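Local coordinates for aminotransferase, class I (Staphylococcus aureus, PDB 2O1B), which probably transfers amino groups between amino acids such as aspartate and 2-oxo acids, using pyridoxal-5'-phosphate as cofactor, at residues E109-C113 with I272-K276; Y223-D229 with A333-Y338. All blocks are in the same frame, centred on the assembly; numbering follows the deposited sequence.

Interaction 1 (E109-C113 with I272-K276); sequences EDEVC and IQALK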
# COMPACT_ATOMS: atom_id res chain seq x y z
N GLU A 109 19.28 -7.95 -4.65
CA GLU A 109 19.00 -7.75 -3.24
C GLU A 109 19.21 -6.29 -2.84
O GLU A 109 18.35 -5.69 -2.19
CB GLU A 109 19.87 -8.67 -2.38
CG GLU A 109 19.16 -9.88 -1.80
CD GLU A 109 18.15 -10.52 -2.73
OE1 GLU A 109 16.95 -10.47 -2.40
OE2 GLU A 109 18.53 -11.09 -3.79
N ASP A 110 20.33 -5.72 -3.26
CA ASP A 110 20.77 -4.45 -2.72
C ASP A 110 20.11 -3.24 -3.38
O ASP A 110 20.00 -2.17 -2.76
CB ASP A 110 22.29 -4.32 -2.85
CG ASP A 110 23.05 -5.29 -1.95
OD1 ASP A 110 22.45 -5.88 -1.01
OD2 ASP A 110 24.28 -5.44 -2.17
N GLU A 111 19.73 -3.40 -4.64
CA GLU A 111 19.42 -2.25 -5.49
C GLU A 111 18.06 -2.32 -6.19
O GLU A 111 17.83 -1.62 -7.17
CB GLU A 111 20.57 -2.02 -6.49
CG GLU A 111 21.90 -1.75 -5.79
CD GLU A 111 23.10 -1.65 -6.71
OE1 GLU A 111 23.14 -2.36 -7.73
OE2 GLU A 111 24.02 -0.87 -6.38
N VAL A 112 17.17 -3.16 -5.67
CA VAL A 112 15.83 -3.33 -6.23
C VAL A 112 14.78 -3.43 -5.12
O VAL A 112 14.92 -4.24 -4.20
CB VAL A 112 15.76 -4.60 -7.12
CG1 VAL A 112 14.36 -4.82 -7.61
CG2 VAL A 112 16.71 -4.49 -8.31
N CYS A 113 13.73 -2.60 -5.22
CA CYS A 113 12.58 -2.65 -4.31
C CYS A 113 11.31 -2.57 -5.12
O CYS A 113 11.08 -1.58 -5.83
CB CYS A 113 12.62 -1.50 -3.29
SG CYS A 113 11.24 -1.49 -2.10
N ILE A 272 17.37 2.23 -1.22
CA ILE A 272 16.58 1.04 -1.49
C ILE A 272 16.35 0.23 -0.20
O ILE A 272 15.23 -0.22 0.06
CB ILE A 272 17.24 0.17 -2.59
CG1 ILE A 272 17.21 0.92 -3.94
CG2 ILE A 272 16.58 -1.20 -2.68
CD1 ILE A 272 15.81 1.32 -4.42
N GLN A 273 17.39 0.07 0.60
CA GLN A 273 17.25 -0.73 1.82
C GLN A 273 16.27 -0.09 2.81
O GLN A 273 15.53 -0.81 3.48
CB GLN A 273 18.60 -1.03 2.47
CG GLN A 273 19.50 -2.03 1.69
CD GLN A 273 18.76 -3.27 1.18
OE1 GLN A 273 18.18 -4.04 1.96
NE2 GLN A 273 18.78 -3.47 -0.14
N ALA A 274 16.24 1.25 2.88
CA ALA A 274 15.30 1.97 3.74
C ALA A 274 13.86 1.75 3.26
O ALA A 274 12.97 1.45 4.07
CB ALA A 274 15.64 3.46 3.79
N LEU A 275 13.63 1.90 1.96
CA LEU A 275 12.32 1.59 1.39
C LEU A 275 11.89 0.16 1.69
O LEU A 275 10.77 -0.06 2.13
CB LEU A 275 12.31 1.81 -0.12
CG LEU A 275 11.92 3.19 -0.60
CD1 LEU A 275 12.23 3.31 -2.10
CD2 LEU A 275 10.44 3.47 -0.31
N LYS A 276 12.78 -0.80 1.45
CA LYS A 276 12.51 -2.22 1.73
C LYS A 276 12.12 -2.41 3.20
O LYS A 276 11.13 -3.06 3.50
CB LYS A 276 13.71 -3.10 1.36
CG LYS A 276 13.98 -3.22 -0.14
CD LYS A 276 15.14 -4.16 -0.42
CE LYS A 276 14.70 -5.62 -0.28
NZ LYS A 276 15.77 -6.60 -0.66
O HOH W 1 15.08 -6.76 -3.42
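Two side chains of helix 269-282, Q273 and K276, reach back to the carbonyl oxygens of the turn at E109-D110. The oxygen of E109 is gripped twice. K276 NZ meets E109 O at 3.1 Å in the carbonyl plane, on a lone pair, while Q273 NE2 gives a bent bond to E109 O (3.1 Å, N-H...O angle 144°), tilted from that plane. Q273 NE2 also donates to D110 O at 3.2 Å, approaching from above the carbonyl plane rather than along a lone pair. A bend at chi2 (-46°) turns the Q273 amide toward both oxygens. Water extends the polar group: it accepts from K276 NZ and donates to V112 O. The E109 carboxylate is paired instead with K91.

The helix follows strand 263-267 of the central sheet of the large PLP-binding domain and packs here beside strand 112-115, an outermost strand of that sheet within the chain.

Apolar contacts fill the other end. I272 CG2 sits 3.6 Å from V112 N, a buried amide with no hydrogen-bonding partner, and 4.0 Å from C113 CB. C113 SG, anti to its own nitrogen (chi1 -179°), lies 4.0 Å from L275 CB and 3.8 Å from K276 CG.

Interaction 2 (Y223-D229 with A333-Y338); sequences YGAFGFD and AKGGIY. With PLP (pyridoxal-5'-phosphate), chain B.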
# COMPACT_ATOMS: atom_id res chain seq x y z
N TYR A 223 7.13 8.15 -17.07
CA TYR A 223 6.98 8.30 -18.53
C TYR A 223 8.22 7.92 -19.31
O TYR A 223 8.40 8.36 -20.44
CB TYR A 223 6.49 9.70 -18.89
CG TYR A 223 5.04 9.90 -18.49
CD1 TYR A 223 4.70 10.71 -17.41
CD2 TYR A 223 4.02 9.22 -19.16
CE1 TYR A 223 3.38 10.87 -17.03
CE2 TYR A 223 2.69 9.37 -18.79
CZ TYR A 223 2.38 10.20 -17.72
OH TYR A 223 1.06 10.35 -17.36
N GLY A 224 9.06 7.09 -18.71
CA GLY A 224 10.27 6.58 -19.34
C GLY A 224 10.08 6.05 -20.75
O GLY A 224 10.93 6.29 -21.61
N ALA A 225 8.96 5.38 -20.99
CA ALA A 225 8.67 4.75 -22.30
C ALA A 225 8.35 5.75 -23.42
O ALA A 225 8.47 5.43 -24.62
CB ALA A 225 7.51 3.77 -22.16
N PHE A 226 7.92 6.95 -23.03
CA PHE A 226 7.38 7.95 -23.94
C PHE A 226 8.45 9.04 -24.19
O PHE A 226 8.53 10.02 -23.45
CB PHE A 226 6.06 8.51 -23.37
CG PHE A 226 5.02 7.44 -23.04
CD1 PHE A 226 4.02 7.11 -23.95
CD2 PHE A 226 5.06 6.74 -21.82
CE1 PHE A 226 3.07 6.12 -23.66
CE2 PHE A 226 4.13 5.75 -21.53
CZ PHE A 226 3.13 5.44 -22.46
N GLY A 227 9.28 8.82 -25.21
CA GLY A 227 10.36 9.75 -25.56
C GLY A 227 10.24 9.94 -27.05
O GLY A 227 10.40 8.98 -27.81
N PHE A 228 9.91 11.16 -27.46
CA PHE A 228 9.41 11.36 -28.83
C PHE A 228 10.50 11.53 -29.87
O PHE A 228 10.45 10.91 -30.92
CB PHE A 228 8.38 12.50 -28.88
CG PHE A 228 7.16 12.24 -28.05
CD1 PHE A 228 6.55 13.25 -27.34
CD2 PHE A 228 6.63 10.94 -27.95
CE1 PHE A 228 5.41 12.99 -26.56
CE2 PHE A 228 5.50 10.67 -27.16
CZ PHE A 228 4.89 11.69 -26.48
N ASP A 229 11.50 12.36 -29.58
CA ASP A 229 12.58 12.60 -30.53
C ASP A 229 13.90 11.94 -30.11
O ASP A 229 14.92 12.08 -30.80
CB ASP A 229 12.79 14.10 -30.74
CG ASP A 229 13.54 14.41 -32.03
OD1 ASP A 229 14.38 15.34 -32.01
OD2 ASP A 229 13.29 13.74 -33.07
N ALA A 333 5.75 19.41 -26.44
CA ALA A 333 5.96 18.23 -25.60
C ALA A 333 7.07 17.36 -26.17
O ALA A 333 7.07 17.05 -27.36
CB ALA A 333 4.68 17.42 -25.52
N LYS A 334 7.99 16.93 -25.32
CA LYS A 334 9.13 16.13 -25.79
C LYS A 334 8.99 14.67 -25.36
O LYS A 334 9.63 13.78 -25.92
CB LYS A 334 10.44 16.70 -25.26
CG LYS A 334 10.67 18.18 -25.59
CD LYS A 334 12.04 18.61 -25.09
CE LYS A 334 12.13 20.11 -24.90
NZ LYS A 334 13.45 20.38 -24.28
N GLY A 335 8.15 14.45 -24.36
CA GLY A 335 7.79 13.12 -23.89
C GLY A 335 6.54 13.15 -23.03
O GLY A 335 5.92 14.21 -22.83
N GLY A 336 6.14 11.98 -22.53
CA GLY A 336 4.92 11.88 -21.74
C GLY A 336 3.70 11.82 -22.63
O GLY A 336 3.81 11.52 -23.81
N ILE A 337 2.53 12.12 -22.07
CA ILE A 337 1.28 11.95 -22.80
C ILE A 337 0.43 13.25 -22.85
O ILE A 337 -0.75 13.19 -23.19
CB ILE A 337 0.45 10.76 -22.21
CG1 ILE A 337 0.06 11.03 -20.76
CG2 ILE A 337 1.24 9.42 -22.35
CD1 ILE A 337 -0.95 10.05 -20.21
N TYR A 338 1.04 14.39 -22.52
CA TYR A 338 0.30 15.66 -22.42
C TYR A 338 0.83 16.78 -23.32
O TYR A 338 1.97 16.72 -23.80
CB TYR A 338 0.28 16.17 -20.97
CG TYR A 338 0.11 15.12 -19.90
CD1 TYR A 338 -1.16 14.70 -19.51
CD2 TYR A 338 1.21 14.56 -19.27
CE1 TYR A 338 -1.33 13.73 -18.51
CE2 TYR A 338 1.06 13.60 -18.27
CZ TYR A 338 -0.22 13.19 -17.90
OH TYR A 338 -0.38 12.24 -16.91
N1 PLP B . 4.63 9.99 -11.18
C2 PLP B . 4.20 10.60 -12.34
C2A PLP B . 5.01 11.72 -12.93
C3 PLP B . 3.03 10.14 -12.95
O3 PLP B . 2.56 10.70 -14.10
C4 PLP B . 2.31 9.07 -12.38
C4A PLP B . 1.44 8.26 -13.29
C5 PLP B . 2.76 8.48 -11.20
C6 PLP B . 3.92 8.95 -10.60
C5A PLP B . 1.98 7.34 -10.54
O4P PLP B . 2.13 6.11 -11.23
P PLP B . 1.53 4.74 -10.61
O1P PLP B . 0.31 4.33 -11.41
O2P PLP B . 1.18 5.02 -9.17
O3P PLP B . 2.61 3.70 -10.73
O HOH W 2 11.67 13.97 -27.56
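Y223 runs from the main chain of G336 to the hydroxyl of Y338, with the cofactor at its flank. Its CB lies beside G336 CA, and CG is 3.8 Å from the same G336 CA. Beyond this the two ring edges part company: CE2 packs on the branched side chain of I337, 3.7 Å from I337 CG1, whereas CE1 comes within 3.0 Å of O3 of PLP. CZ nears Y338 CE2, and OH ends 2.4 Å from Y338 OH, a very short hydrogen bond in which either hydroxyl could be the donor. The rings of Y223 and Y338 are steeply inclined, their planes at 83°. Y223 OH is also hydrogen-bonded to K253, another residue of the PLP pocket, so the tyrosine pair extends to that lysine.

In this class I aminotransferase the loop 223-229 follows strand 216-220 of the large PLP-binding sheet, and 333-338 leads into strand 338-342 of the smaller antiparallel sheet; their contact therefore joins a loop of the large domain to the loop leading into the small-domain sheet, next to the cofactor.

The backbones meet in a single beta bridge, G227 with G335. G336 N donates to F226 O at 3.2 Å from above its carbonyl plane, and F228 N gives K334 O a straighter bond (161°). Water also links K334 O to D229 N. G335 CA packs 3.2 Å from F226 O, so the two backbones run very close here. Two CH-pi contacts accompany the bridge. G335 CA stands over a face of the F228 ring, 4.0 Å from its centroid, and I337 CG2 over a face of F226. I337 CG1, placed between the backbone N and carbonyl carbon (chi1 63°), also covers the centre of one face of the Y338 ring.

How the interactions relate
The centres of the two interactions lie 28 Å apart, and their nearest atoms are about 15 Å from each other, so they do not touch. Their segments alternate along the chain: 109-113 comes first, then 223-229, 272-276 and 333-338. Both are connected to the central mixed sheet, interaction 1 at 112-115, one of its two edge strands within the chain, and interaction 2 through the loop after the inner strand 216-220. Their relation to PLP differs. Interaction 2 supplies Y223 to the cofactor pocket, whereas in interaction 1 the side chain of L275 remains about 13 Å from a bound PLP. G117 and T118, also of the pocket, closely follow strand 112-115.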